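Local atomic coordinates of YJHT (Escherichia coli, PDB entry 2UVK), a protein that accelerates the interconversion of the alpha and beta anomers of N-acetylneuraminic acid, as a periplasmic homodimer built on a Kelch-type beta-propeller. Residues N140-G143 / A148-K151; W204-E209 / A235-P240; T6-K11 / A32-D37; K168-F173 / L229-L234; I256-A261 / L319-G324. All blocks are in the same frame, centred on the assembly; numbering follows the deposited sequence. Where two conformers were deposited one is given.

Interaction 1. Residues N140-G143 / A148-K151; sequences NEAG and AIDK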
# COMPACT_ATOMS: atom_id res chain seq x y z
N ASN B 140 -4.06 -16.33 14.43
CA ASN B 140 -4.71 -17.59 14.06
C ASN B 140 -3.71 -18.77 14.13
O ASN B 140 -4.05 -19.87 14.63
CB ASN B 140 -5.29 -17.47 12.66
CG ASN B 140 -6.00 -18.74 12.21
OD1 ASN B 140 -7.01 -19.13 12.79
ND2 ASN B 140 -5.47 -19.39 11.20
N GLU B 141 -2.50 -18.53 13.63
CA GLU B 141 -1.43 -19.51 13.66
C GLU B 141 -1.03 -19.86 15.11
O GLU B 141 -0.78 -21.05 15.41
CB GLU B 141 -0.21 -19.00 12.88
CG GLU B 141 0.89 -20.04 12.75
CD GLU B 141 2.00 -19.66 11.77
OE1 GLU B 141 1.74 -18.88 10.82
OE2 GLU B 141 3.13 -20.16 11.97
N ALA B 142 -0.97 -18.85 15.98
CA ALA B 142 -0.58 -19.02 17.40
C ALA B 142 -1.55 -19.90 18.15
O ALA B 142 -1.15 -20.68 19.04
CB ALA B 142 -0.47 -17.67 18.09
N GLY B 143 -2.84 -19.76 17.85
CA GLY B 143 -3.85 -20.58 18.51
C GLY B 143 -3.91 -20.26 19.98
O GLY B 143 -4.01 -19.11 20.37
N ALA B 148 3.37 -17.52 22.33
CA ALA B 148 3.40 -17.12 20.91
C ALA B 148 2.60 -15.84 20.72
O ALA B 148 3.01 -14.94 19.98
CB ALA B 148 2.84 -18.21 20.02
N ILE B 149 1.47 -15.75 21.41
CA ILE B 149 0.61 -14.57 21.35
C ILE B 149 1.33 -13.35 21.90
O ILE B 149 1.32 -12.27 21.30
CB ILE B 149 -0.74 -14.79 22.10
CG1 ILE B 149 -1.57 -15.84 21.39
CG2 ILE B 149 -1.52 -13.47 22.27
CD1 ILE B 149 -2.73 -16.35 22.20
N ASP B 150 2.00 -13.52 23.04
CA ASP B 150 2.72 -12.42 23.65
C ASP B 150 3.80 -11.88 22.73
O ASP B 150 4.00 -10.66 22.66
CB ASP B 150 3.34 -12.87 24.98
CG ASP B 150 2.31 -13.14 26.05
OD1 ASP B 150 1.13 -12.73 25.95
OD2 ASP B 150 2.69 -13.80 27.05
N LYS B 151 4.49 -12.77 22.03
CA LYS B 151 5.56 -12.38 21.10
C LYS B 151 4.95 -11.57 19.95
O LYS B 151 5.51 -10.56 19.54
CB LYS B 151 6.28 -13.60 20.55
CG LYS B 151 7.54 -13.32 19.77
CD LYS B 151 8.14 -14.61 19.21
CE LYS B 151 9.24 -14.32 18.19
NZ LYS B 151 9.60 -15.52 17.43
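The last turn of helix 129-142 and the first turns of helix 146-157 come closest at Ala142 and Ala148, whose CA atoms are 5.6 Å apart, and no hydrogen bond spans the gap. Ala142 CB points at the second helix and meets two partners at once, Ala148 CB at 3.9 Å and Ile149 CG1, also at 3.9 Å. Alanine suits both facing positions, because a single methyl fills the little space that such close backbones allow. The two helices follow one another across a short link, and together they belong to an insertion in the Kelch propeller, between strands 120-125 and 169-174 of one antiparallel sheet. Gly143, with a positive phi of 65° that glycine adopts readily, is the first residue to leave the helical conformation, and the chain then leads into the next helix. Ile149 reaches back over this turn. Its CG1 branch lies beside the backbone N, opposite the carbonyl carbon (chi1 -67°), and then extends until CD1 lies in van der Waals contact with Gly143 O, at 3.6 Å. Asp145 OD1, in the link, accepts a weak hydrogen bond from Ala148 N, while Glu141 packs on Met102 of the second subunit.

Interaction 2. Residues W204-E209 / A235-P240; sequences WLINGE and APVSSP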
# COMPACT_ATOMS: atom_id res chain seq x y z
N TRP B 204 -11.67 19.01 5.78
CA TRP B 204 -10.94 18.95 7.03
C TRP B 204 -10.87 17.50 7.54
O TRP B 204 -11.86 16.79 7.44
CB TRP B 204 -11.64 19.82 8.07
CG TRP B 204 -11.70 21.27 7.66
CD1 TRP B 204 -10.75 22.20 7.91
CD2 TRP B 204 -12.77 21.94 6.96
NE1 TRP B 204 -11.14 23.41 7.39
CE2 TRP B 204 -12.37 23.28 6.80
CE3 TRP B 204 -14.00 21.54 6.43
CZ2 TRP B 204 -13.17 24.23 6.15
CZ3 TRP B 204 -14.79 22.49 5.79
CH2 TRP B 204 -14.37 23.82 5.66
N LEU B 205 -9.69 17.11 8.03
CA LEU B 205 -9.40 15.77 8.60
C LEU B 205 -9.01 15.98 10.05
O LEU B 205 -7.97 16.58 10.33
CB LEU B 205 -8.26 15.09 7.85
CG LEU B 205 -8.38 14.98 6.33
CD1 LEU B 205 -7.09 14.37 5.74
CD2 LEU B 205 -9.58 14.16 5.94
N ILE B 206 -9.85 15.53 10.99
CA ILE B 206 -9.71 15.86 12.39
C ILE B 206 -9.30 14.66 13.23
O ILE B 206 -10.04 13.66 13.31
CB ILE B 206 -11.00 16.51 12.98
CG1 ILE B 206 -11.49 17.68 12.10
CG2 ILE B 206 -10.76 16.94 14.40
CD1 ILE B 206 -12.87 18.18 12.42
N ASN B 207 -8.16 14.77 13.88
CA ASN B 207 -7.63 13.77 14.79
C ASN B 207 -7.47 12.39 14.10
O ASN B 207 -7.09 12.35 12.93
CB ASN B 207 -8.48 13.69 16.07
CG ASN B 207 -8.34 14.90 16.98
OD1 ASN B 207 -7.98 16.03 16.57
ND2 ASN B 207 -8.64 14.67 18.23
N GLY B 208 -7.76 11.28 14.81
CA GLY B 208 -7.46 9.95 14.30
C GLY B 208 -6.28 9.28 14.97
O GLY B 208 -5.46 9.94 15.65
N GLU B 209 -6.15 7.98 14.76
CA GLU B 209 -4.98 7.24 15.24
C GLU B 209 -3.81 7.48 14.32
O GLU B 209 -3.97 7.38 13.11
CB GLU B 209 -5.24 5.73 15.28
CG GLU B 209 -6.06 5.26 16.44
CD GLU B 209 -5.97 3.73 16.61
OE1 GLU B 209 -5.91 3.02 15.60
OE2 GLU B 209 -5.85 3.24 17.76
N ALA B 235 -4.99 24.70 13.57
CA ALA B 235 -4.89 24.59 15.01
C ALA B 235 -5.46 23.25 15.43
O ALA B 235 -6.48 22.84 14.89
CB ALA B 235 -5.65 25.72 15.70
N PRO B 236 -4.80 22.58 16.37
CA PRO B 236 -5.30 21.31 16.85
C PRO B 236 -6.52 21.43 17.73
O PRO B 236 -6.91 22.52 18.18
CB PRO B 236 -4.12 20.76 17.65
CG PRO B 236 -3.33 21.99 18.05
CD PRO B 236 -3.52 22.96 16.98
N VAL B 237 -7.10 20.26 18.01
CA VAL B 237 -8.30 20.17 18.81
C VAL B 237 -8.27 18.83 19.55
O VAL B 237 -7.65 17.86 19.09
CB VAL B 237 -9.57 20.33 17.94
CG1 VAL B 237 -9.73 19.13 17.01
CG2 VAL B 237 -10.81 20.52 18.80
N SER B 238 -8.92 18.82 20.70
CA SER B 238 -8.88 17.69 21.61
C SER B 238 -7.45 17.43 22.10
O SER B 238 -7.00 16.30 22.24
CB SER B 238 -9.54 16.45 20.99
OG SER B 238 -10.13 15.65 22.00
N SER B 239 -6.72 18.50 22.40
CA SER B 239 -5.34 18.38 22.82
C SER B 239 -5.27 17.99 24.30
O SER B 239 -6.17 18.32 25.08
CB SER B 239 -4.57 19.69 22.60
OG SER B 239 -4.79 20.25 21.32
N PRO B 240 -4.19 17.33 24.69
CA PRO B 240 -3.03 16.97 23.90
C PRO B 240 -3.07 15.65 23.15
O PRO B 240 -2.30 15.49 22.21
CB PRO B 240 -1.93 16.90 24.96
CG PRO B 240 -2.65 16.38 26.14
CD PRO B 240 -4.02 16.96 26.10
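At the end of the second strand of a Kelch blade, where the repeat has its glycine doublet, Ile206 and Asn207 meet Val237 and Ser238 of the loop following strand 230-233. Asn207 and Gly208 occupy the doublet. Asn207 has a positive phi of 57°, which asparagine tolerates better than most residues. At Gly208 a CB would be driven against the carbonyl O of Asn207, which accounts for glycine at this position.

The apolar part of the contact is a meeting of two branched side chains: Ile206 CG2 lies 3.6 Å from Val237 CG1. In Val237 a chi1 of 68° places CG1 flanked by both backbone neighbours of CA, where it touches Ile206. Beside it the Asn207 side chain is directed at the loop, crossing Val237 at about a right angle, with CG 3.7 Å from Val237 O. The Asn207 side chain also packs against Ser238. Compact and polar, asparagine suits a place where a side chain lies close to a backbone carbonyl within a buried contact.

Beyond the doublet the chain reaches Glu209, the predicted proton acceptor, whose OE2 forms a salt bridge with Arg215 and accepts a hydrogen bond from Gly213 N. Around the contact, Phe257 of strand 254-262 packs on Ile206, Asn207 and Val237; Val219 of strand 219-223 touches Ile206 and Val237; and Val243 of a loop borders Asn207 and Ser238.

Interaction 3. Residues T6-K11 / A32-D37; sequences TPVPFK and AWYKLD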
# COMPACT_ATOMS: atom_id res chain seq x y z
N THR B 6 -32.34 3.47 16.22
CA THR B 6 -31.97 2.56 15.15
C THR B 6 -32.52 1.17 15.49
O THR B 6 -32.67 0.85 16.68
CB THR B 6 -30.46 2.51 14.93
OG1 THR B 6 -29.81 2.22 16.17
CG2 THR B 6 -29.96 3.86 14.41
N PRO B 7 -32.89 0.37 14.48
CA PRO B 7 -33.51 -0.93 14.79
C PRO B 7 -32.68 -1.92 15.61
O PRO B 7 -33.24 -2.82 16.25
CB PRO B 7 -33.85 -1.50 13.41
CG PRO B 7 -34.01 -0.29 12.54
CD PRO B 7 -32.92 0.64 13.03
N VAL B 8 -31.36 -1.78 15.56
CA VAL B 8 -30.45 -2.55 16.42
C VAL B 8 -29.36 -1.59 16.92
O VAL B 8 -29.17 -0.54 16.30
CB VAL B 8 -29.81 -3.74 15.68
CG1 VAL B 8 -30.89 -4.75 15.23
CG2 VAL B 8 -28.96 -3.26 14.51
N PRO B 9 -28.67 -1.91 18.04
CA PRO B 9 -27.53 -1.10 18.50
C PRO B 9 -26.49 -0.99 17.40
O PRO B 9 -26.21 -1.95 16.71
CB PRO B 9 -26.99 -1.90 19.69
CG PRO B 9 -28.19 -2.70 20.18
CD PRO B 9 -28.94 -3.04 18.95
N PHE B 10 -25.95 0.22 17.21
CA PHE B 10 -25.34 0.59 15.93
C PHE B 10 -24.01 1.33 16.09
O PHE B 10 -23.95 2.56 16.11
CB PHE B 10 -26.36 1.44 15.14
CG PHE B 10 -25.88 1.85 13.78
CD1 PHE B 10 -25.89 3.19 13.40
CD2 PHE B 10 -25.47 0.91 12.86
CE1 PHE B 10 -25.44 3.57 12.15
CE2 PHE B 10 -25.04 1.29 11.61
CZ PHE B 10 -25.02 2.66 11.26
N LYS B 11 -22.93 0.56 16.18
CA LYS B 11 -21.59 1.11 16.28
C LYS B 11 -20.74 0.64 15.13
O LYS B 11 -20.98 -0.45 14.59
CB LYS B 11 -20.92 0.72 17.61
CG LYS B 11 -20.58 -0.78 17.78
CD LYS B 11 -19.94 -1.03 19.12
CE LYS B 11 -19.63 -2.50 19.29
NZ LYS B 11 -18.94 -2.82 20.60
N ALA B 32 -27.25 -5.52 7.46
CA ALA B 32 -28.48 -4.72 7.35
C ALA B 32 -28.18 -3.28 6.94
O ALA B 32 -27.20 -2.69 7.40
CB ALA B 32 -29.25 -4.74 8.63
N TRP B 33 -29.05 -2.74 6.07
CA TRP B 33 -29.15 -1.33 5.76
C TRP B 33 -30.59 -0.89 6.00
O TRP B 33 -31.51 -1.70 5.88
CB TRP B 33 -28.76 -1.05 4.31
CG TRP B 33 -27.28 -0.96 4.17
CD1 TRP B 33 -26.42 -2.00 4.10
CD2 TRP B 33 -26.50 0.24 4.12
NE1 TRP B 33 -25.13 -1.52 3.98
CE2 TRP B 33 -25.16 -0.15 3.98
CE3 TRP B 33 -26.81 1.61 4.15
CZ2 TRP B 33 -24.13 0.77 3.90
CZ3 TRP B 33 -25.79 2.52 4.04
CH2 TRP B 33 -24.47 2.11 3.93
N TYR B 34 -30.72 0.37 6.37
CA TYR B 34 -32.02 1.01 6.58
C TYR B 34 -32.00 2.40 5.98
O TYR B 34 -30.96 3.02 5.88
CB TYR B 34 -32.34 1.12 8.06
CG TYR B 34 -32.08 -0.12 8.86
CD1 TYR B 34 -33.06 -1.08 9.01
CD2 TYR B 34 -30.86 -0.33 9.48
CE1 TYR B 34 -32.82 -2.24 9.75
CE2 TYR B 34 -30.61 -1.49 10.24
CZ TYR B 34 -31.59 -2.42 10.36
OH TYR B 34 -31.32 -3.57 11.12
N LYS B 35 -33.19 2.89 5.60
CA LYS B 35 -33.35 4.28 5.18
C LYS B 35 -34.42 4.98 6.00
O LYS B 35 -35.30 4.34 6.55
CB LYS B 35 -33.67 4.38 3.70
CG LYS B 35 -35.07 3.91 3.30
CD LYS B 35 -35.20 4.01 1.81
CE LYS B 35 -36.54 3.56 1.31
NZ LYS B 35 -36.57 3.67 -0.18
N LEU B 36 -34.33 6.30 6.08
CA LEU B 36 -35.36 7.08 6.75
C LEU B 36 -35.57 8.39 6.01
O LEU B 36 -34.63 9.08 5.63
CB LEU B 36 -34.94 7.31 8.20
CG LEU B 36 -35.91 8.08 9.09
CD1 LEU B 36 -35.95 7.50 10.49
CD2 LEU B 36 -35.52 9.57 9.10
N ASP B 37 -36.84 8.72 5.77
CA ASP B 37 -37.23 9.98 5.14
C ASP B 37 -37.42 10.98 6.28
O ASP B 37 -38.34 10.83 7.07
CB ASP B 37 -38.53 9.77 4.37
CG ASP B 37 -39.07 11.04 3.77
OD1 ASP B 37 -38.42 12.10 3.88
OD2 ASP B 37 -40.17 10.96 3.17
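Pro7 lies over one face of the Tyr34 ring in a CH-pi contact, with CG 3.8 Å from the ring centroid and only 18° off the ring normal. The overlap is displaced toward the rim carrying CE1, which is 3.6 Å from Pro7 CG, while Pro7 CB covers the CZ side at 3.9 Å. Proline suits the place: its compact, rigid ring offers a flat array of C-H groups to the electron-rich aromatic face. Tyr34 CG stands beside its own backbone N, opposite the carbonyl carbon (chi1 -46°), and chi2 of -89° turns the ring broadside to the proline. At the phenol end Val8 CG2 approaches OH at 4.1 Å, a marginal contact.

The loop keeps its bend partly through Thr6, whose OG1 donates to Val8 O at 2.8 Å from above the carbonyl plane. The bond spans Pro7, which has no N-H of its own to give.

Residues 6-11 precede strand 14-18, and Tyr34 stands on strand 33-37 of the same first sheet; Trp45, in the loop before strand 46-47, also touches Pro7. Backbone bonds from Thr6 to Thr333 and from Phe10 to Gly324 and Val332 tie the loop to the last blade of the propeller.

Interaction 4. Residues K168-F173 / L229-L234; sequences KFLLSF and LKWNKL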
# COMPACT_ATOMS: atom_id res chain seq x y z
N LYS B 168 -1.30 7.75 3.77
CA LYS B 168 -1.22 9.21 3.63
C LYS B 168 -1.63 9.69 2.24
O LYS B 168 -1.75 10.90 2.02
CB LYS B 168 0.19 9.74 3.94
CG LYS B 168 1.25 9.37 2.96
CD LYS B 168 2.58 10.08 3.25
CE LYS B 168 3.65 9.74 2.26
NZ LYS B 168 4.84 10.66 2.48
N PHE B 169 -1.84 8.76 1.30
CA PHE B 169 -2.22 9.11 -0.06
C PHE B 169 -3.67 9.52 -0.12
O PHE B 169 -4.49 9.08 0.68
CB PHE B 169 -1.97 7.97 -1.03
CG PHE B 169 -0.53 7.65 -1.21
CD1 PHE B 169 0.25 8.40 -2.07
CD2 PHE B 169 0.06 6.60 -0.52
CE1 PHE B 169 1.57 8.10 -2.27
CE2 PHE B 169 1.38 6.30 -0.71
CZ PHE B 169 2.14 7.08 -1.58
N LEU B 170 -3.98 10.38 -1.09
CA LEU B 170 -5.35 10.76 -1.40
C LEU B 170 -5.72 10.09 -2.72
O LEU B 170 -5.03 10.26 -3.73
CB LEU B 170 -5.46 12.29 -1.54
CG LEU B 170 -6.86 12.87 -1.74
CD1 LEU B 170 -7.72 12.68 -0.55
CD2 LEU B 170 -6.75 14.37 -2.08
N LEU B 171 -6.81 9.32 -2.69
CA LEU B 171 -7.26 8.54 -3.83
C LEU B 171 -8.60 9.11 -4.29
O LEU B 171 -9.37 9.59 -3.47
CB LEU B 171 -7.48 7.07 -3.40
CG LEU B 171 -6.35 6.38 -2.59
CD1 LEU B 171 -6.83 4.95 -2.20
CD2 LEU B 171 -5.06 6.36 -3.34
N SER B 172 -8.87 9.05 -5.59
CA SER B 172 -10.20 9.43 -6.07
C SER B 172 -10.80 8.30 -6.91
O SER B 172 -10.15 7.72 -7.78
CB SER B 172 -10.18 10.76 -6.84
OG SER B 172 -9.43 10.68 -8.04
N PHE B 173 -12.05 8.00 -6.59
CA PHE B 173 -12.86 7.01 -7.29
C PHE B 173 -13.88 7.76 -8.14
O PHE B 173 -14.64 8.57 -7.61
CB PHE B 173 -13.57 6.11 -6.27
CG PHE B 173 -14.67 5.26 -6.85
CD1 PHE B 173 -14.41 4.06 -7.45
CD2 PHE B 173 -16.00 5.69 -6.77
CE1 PHE B 173 -15.43 3.26 -7.98
CE2 PHE B 173 -17.00 4.89 -7.28
CZ PHE B 173 -16.71 3.69 -7.89
N LEU B 229 -3.73 21.33 -5.37
CA LEU B 229 -4.18 21.00 -4.03
C LEU B 229 -3.13 21.44 -3.02
O LEU B 229 -1.93 21.23 -3.22
CB LEU B 229 -4.43 19.48 -3.89
CG LEU B 229 -4.69 18.92 -2.48
CD1 LEU B 229 -5.96 19.43 -1.83
CD2 LEU B 229 -4.73 17.39 -2.55
N LYS B 230 -3.60 22.09 -1.97
CA LYS B 230 -2.74 22.57 -0.90
C LYS B 230 -3.19 21.97 0.42
O LYS B 230 -4.38 21.93 0.71
CB LYS B 230 -2.81 24.10 -0.85
CG LYS B 230 -2.00 24.73 0.26
CD LYS B 230 -0.52 24.68 -0.05
CE LYS B 230 0.29 25.19 1.11
NZ LYS B 230 1.75 25.02 0.86
N TRP B 231 -2.22 21.52 1.21
CA TRP B 231 -2.44 20.92 2.53
C TRP B 231 -1.91 21.85 3.61
O TRP B 231 -0.77 22.35 3.50
CB TRP B 231 -1.67 19.61 2.64
CG TRP B 231 -2.07 18.55 1.69
CD1 TRP B 231 -1.81 18.52 0.37
CD2 TRP B 231 -2.77 17.33 1.99
NE1 TRP B 231 -2.32 17.37 -0.20
CE2 TRP B 231 -2.92 16.63 0.78
CE3 TRP B 231 -3.29 16.78 3.17
CZ2 TRP B 231 -3.55 15.37 0.71
CZ3 TRP B 231 -3.92 15.50 3.10
CH2 TRP B 231 -4.06 14.84 1.87
N ASN B 232 -2.71 22.06 4.66
CA ASN B 232 -2.37 22.94 5.78
C ASN B 232 -2.62 22.23 7.09
O ASN B 232 -3.61 21.50 7.24
CB ASN B 232 -3.26 24.19 5.76
CG ASN B 232 -3.09 25.03 4.51
OD1 ASN B 232 -4.07 25.31 3.79
ND2 ASN B 232 -1.86 25.46 4.25
N LYS B 233 -1.73 22.43 8.04
CA LYS B 233 -1.97 22.08 9.42
C LYS B 233 -2.68 23.22 10.10
O LYS B 233 -2.12 24.32 10.20
CB LYS B 233 -0.67 21.82 10.18
CG LYS B 233 -0.06 20.47 9.95
CD LYS B 233 1.21 20.33 10.76
CE LYS B 233 1.75 18.93 10.73
NZ LYS B 233 3.01 18.85 11.49
N LEU B 234 -3.88 22.97 10.57
CA LEU B 234 -4.63 23.95 11.30
C LEU B 234 -4.35 23.84 12.79
O LEU B 234 -3.58 22.99 13.23
CB LEU B 234 -6.14 23.85 11.01
CG LEU B 234 -6.65 23.99 9.58
CD1 LEU B 234 -8.18 24.12 9.58
CD2 LEU B 234 -5.98 25.18 8.88
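Leu170 and Leu229 meet through one methyl each, CD2 to CD2 at 3.7 Å, with their side chains inclined to one another. In both leucines CG is turned opposite the backbone N (chi1 -175° in Leu170, 170° in Leu229). This extended setting lets the branched ends meet although the CA atoms are 10.6 Å apart, a gap that the length of leucine suits. The second contact is looser: Leu170 CB approaches the rim of the Trp231 indole, near the ring plane, with CZ2 its closest atom at 4.3 Å. A broad, flat ring suits this partly exposed place, since it can present a carbon edge to the leucine.

In the next shell Leu170 packs on Tyr122 and Thr124 of strand 120-125 and on Ala183 of strand 179-185, so its neighbours on either side in the sheet hold it. Trp231 is backed by Leu222 of the adjacent strand 219-223 and by Pro187 in a loop. Further along, Lys233 makes a cation-pi contact with Trp188.

The contact joins two successive blades of the propeller: strand 169-174 is an inner strand of its sheet, whereas strand 230-233 is the outermost one of the next. On the other face of strand 169-174, Phe169 points away from residues 229-234 and packs on Phe169 of the second subunit. Lys168, just before the strand, forms a salt bridge through NZ with Glu185 of that subunit. The packing between blades therefore lies directly beside the dimer interface, next to strand 169-174.

Interaction 5. Residues I256-A261 / L319-G324; sequences IFAGGA and LLIIGG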
# COMPACT_ATOMS: atom_id res chain seq x y z
N ILE B 256 -18.21 21.59 13.57
CA ILE B 256 -18.56 20.94 14.83
C ILE B 256 -17.76 19.63 14.93
O ILE B 256 -17.80 18.83 14.00
CB ILE B 256 -20.05 20.57 14.89
CG1 ILE B 256 -20.91 21.81 14.73
CG2 ILE B 256 -20.37 19.88 16.23
CD1 ILE B 256 -22.34 21.49 14.35
N PHE B 257 -17.00 19.46 16.02
CA PHE B 257 -16.28 18.19 16.31
C PHE B 257 -16.67 17.73 17.70
O PHE B 257 -16.46 18.44 18.68
CB PHE B 257 -14.77 18.37 16.25
CG PHE B 257 -13.96 17.08 16.47
CD1 PHE B 257 -14.15 15.99 15.65
CD2 PHE B 257 -12.96 17.01 17.44
CE1 PHE B 257 -13.39 14.82 15.82
CE2 PHE B 257 -12.21 15.85 17.63
CZ PHE B 257 -12.45 14.73 16.82
N ALA B 258 -17.21 16.51 17.78
CA ALA B 258 -17.77 16.00 19.04
C ALA B 258 -17.34 14.56 19.29
O ALA B 258 -17.20 13.78 18.38
CB ALA B 258 -19.28 16.09 19.04
N GLY B 259 -17.14 14.25 20.56
CA GLY B 259 -16.89 12.88 20.98
C GLY B 259 -15.57 12.30 20.49
O GLY B 259 -14.60 13.02 20.25
N GLY B 260 -15.55 10.98 20.32
CA GLY B 260 -14.33 10.26 20.04
C GLY B 260 -13.83 9.56 21.29
O GLY B 260 -14.32 9.80 22.38
N ALA B 261 -12.90 8.64 21.08
CA ALA B 261 -12.32 7.87 22.18
C ALA B 261 -10.81 7.86 22.09
O ALA B 261 -10.23 8.06 21.03
CB ALA B 261 -12.88 6.42 22.18
N LEU B 319 -25.14 19.12 12.67
CA LEU B 319 -24.49 17.80 12.69
C LEU B 319 -25.46 16.78 13.29
O LEU B 319 -25.86 16.90 14.44
CB LEU B 319 -23.21 17.87 13.49
CG LEU B 319 -22.57 16.52 13.82
CD1 LEU B 319 -22.24 15.81 12.53
CD2 LEU B 319 -21.33 16.78 14.65
N LEU B 320 -25.83 15.79 12.48
CA LEU B 320 -26.68 14.69 12.91
C LEU B 320 -25.75 13.52 13.26
O LEU B 320 -24.98 13.08 12.41
CB LEU B 320 -27.61 14.31 11.75
CG LEU B 320 -28.48 13.07 11.90
CD1 LEU B 320 -29.30 13.11 13.18
CD2 LEU B 320 -29.36 12.85 10.66
N ILE B 321 -25.84 13.04 14.50
CA ILE B 321 -25.04 11.89 14.97
C ILE B 321 -25.98 10.73 15.18
O ILE B 321 -26.98 10.86 15.86
CB ILE B 321 -24.34 12.23 16.31
CG1 ILE B 321 -23.26 13.29 16.10
CG2 ILE B 321 -23.81 10.93 17.02
CD1 ILE B 321 -22.71 13.85 17.37
N ILE B 322 -25.65 9.57 14.61
CA ILE B 322 -26.53 8.42 14.69
C ILE B 322 -25.71 7.24 15.24
O ILE B 322 -24.70 6.86 14.67
CB ILE B 322 -27.13 8.03 13.33
CG1 ILE B 322 -27.81 9.23 12.65
CG2 ILE B 322 -28.13 6.89 13.52
CD1 ILE B 322 -28.36 8.91 11.27
N GLY B 323 -26.19 6.69 16.34
CA GLY B 323 -25.54 5.52 16.97
C GLY B 323 -24.18 5.83 17.55
O GLY B 323 -23.88 6.94 17.96
N GLY B 324 -23.35 4.81 17.59
CA GLY B 324 -22.05 4.89 18.20
C GLY B 324 -21.86 3.90 19.33
O GLY B 324 -22.71 3.05 19.55
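Ile256 and Leu319 face each other between two blades of the Kelch propeller, each from the second strand of its own four-stranded sheet. Their side chains are set at an oblique angle and interlock through two separate pairs of carbons. The CG2 branch of Ile256 meets Leu319 CD2 at 3.6 Å, and that same leucine methyl also lies 4.0 Å from Ile256 CB. Leu319 reaches across because it holds CG trans to its N (chi1 169°). Branching at the beta carbon in isoleucine and at the gamma carbon in leucine lets the two shapes mesh instead of meeting end on.

Two residues further along both strands, Ala258 and Ile321 repeat the pairing more loosely, with Ala258 CB 4.4 Å from Ile321 CD1. The backbones have diverged by then: the CA distance grows from 7.0 Å at Ile256 and Leu319 to 9.3 Å at Ala258 and Ile321. Isoleucine supplies the length on one side, and alanine stays small on the other. Ile338 of strand 335-341 touches Ile256, Ala258 and Ile321, and Ile289 of strand 284-293 touches Ile256 and Ala258, so each blade adds a further hydrophobic residue.

Both strands run into a glycine doublet, Gly259-Gly260 and Gly323-Gly324, as Kelch repeats do; all four have positive phi, and at Gly260 and Gly324 a CB would collide with the preceding carbonyl O. Gly323 O accepts a hydrogen bond from Arg307 NH1. Back at the close end of the pairing, Ile256 CD1 bears on the stem of the leucine, 3.8 Å from Leu319 CB.

Overall arrangement
Interactions 2 and 5 are buried, interaction 4 is partly buried, and interactions 1 and 3 lie at the surface. Interactions 4 and 5 join neighbouring blades with purely aliphatic or aromatic groups, whereas interaction 2 adds a polar amide two residues before the predicted catalytic glutamate and interaction 3 rests on a proline-aromatic contact. Several share elements: interactions 2 and 4 reach one sheet, touching where Trp204 CD1 meets Leu234 CD1 at 3.6 Å; Phe257, on Ile256's strand but pointing away from residues 319-324, packs on interaction 2; and Thr6 CG2, 3.6 Å from Ile322 CG2, joins interactions 3 and 5. Interaction 1, between helices, stands apart, its centre at least about 34 Å from the others.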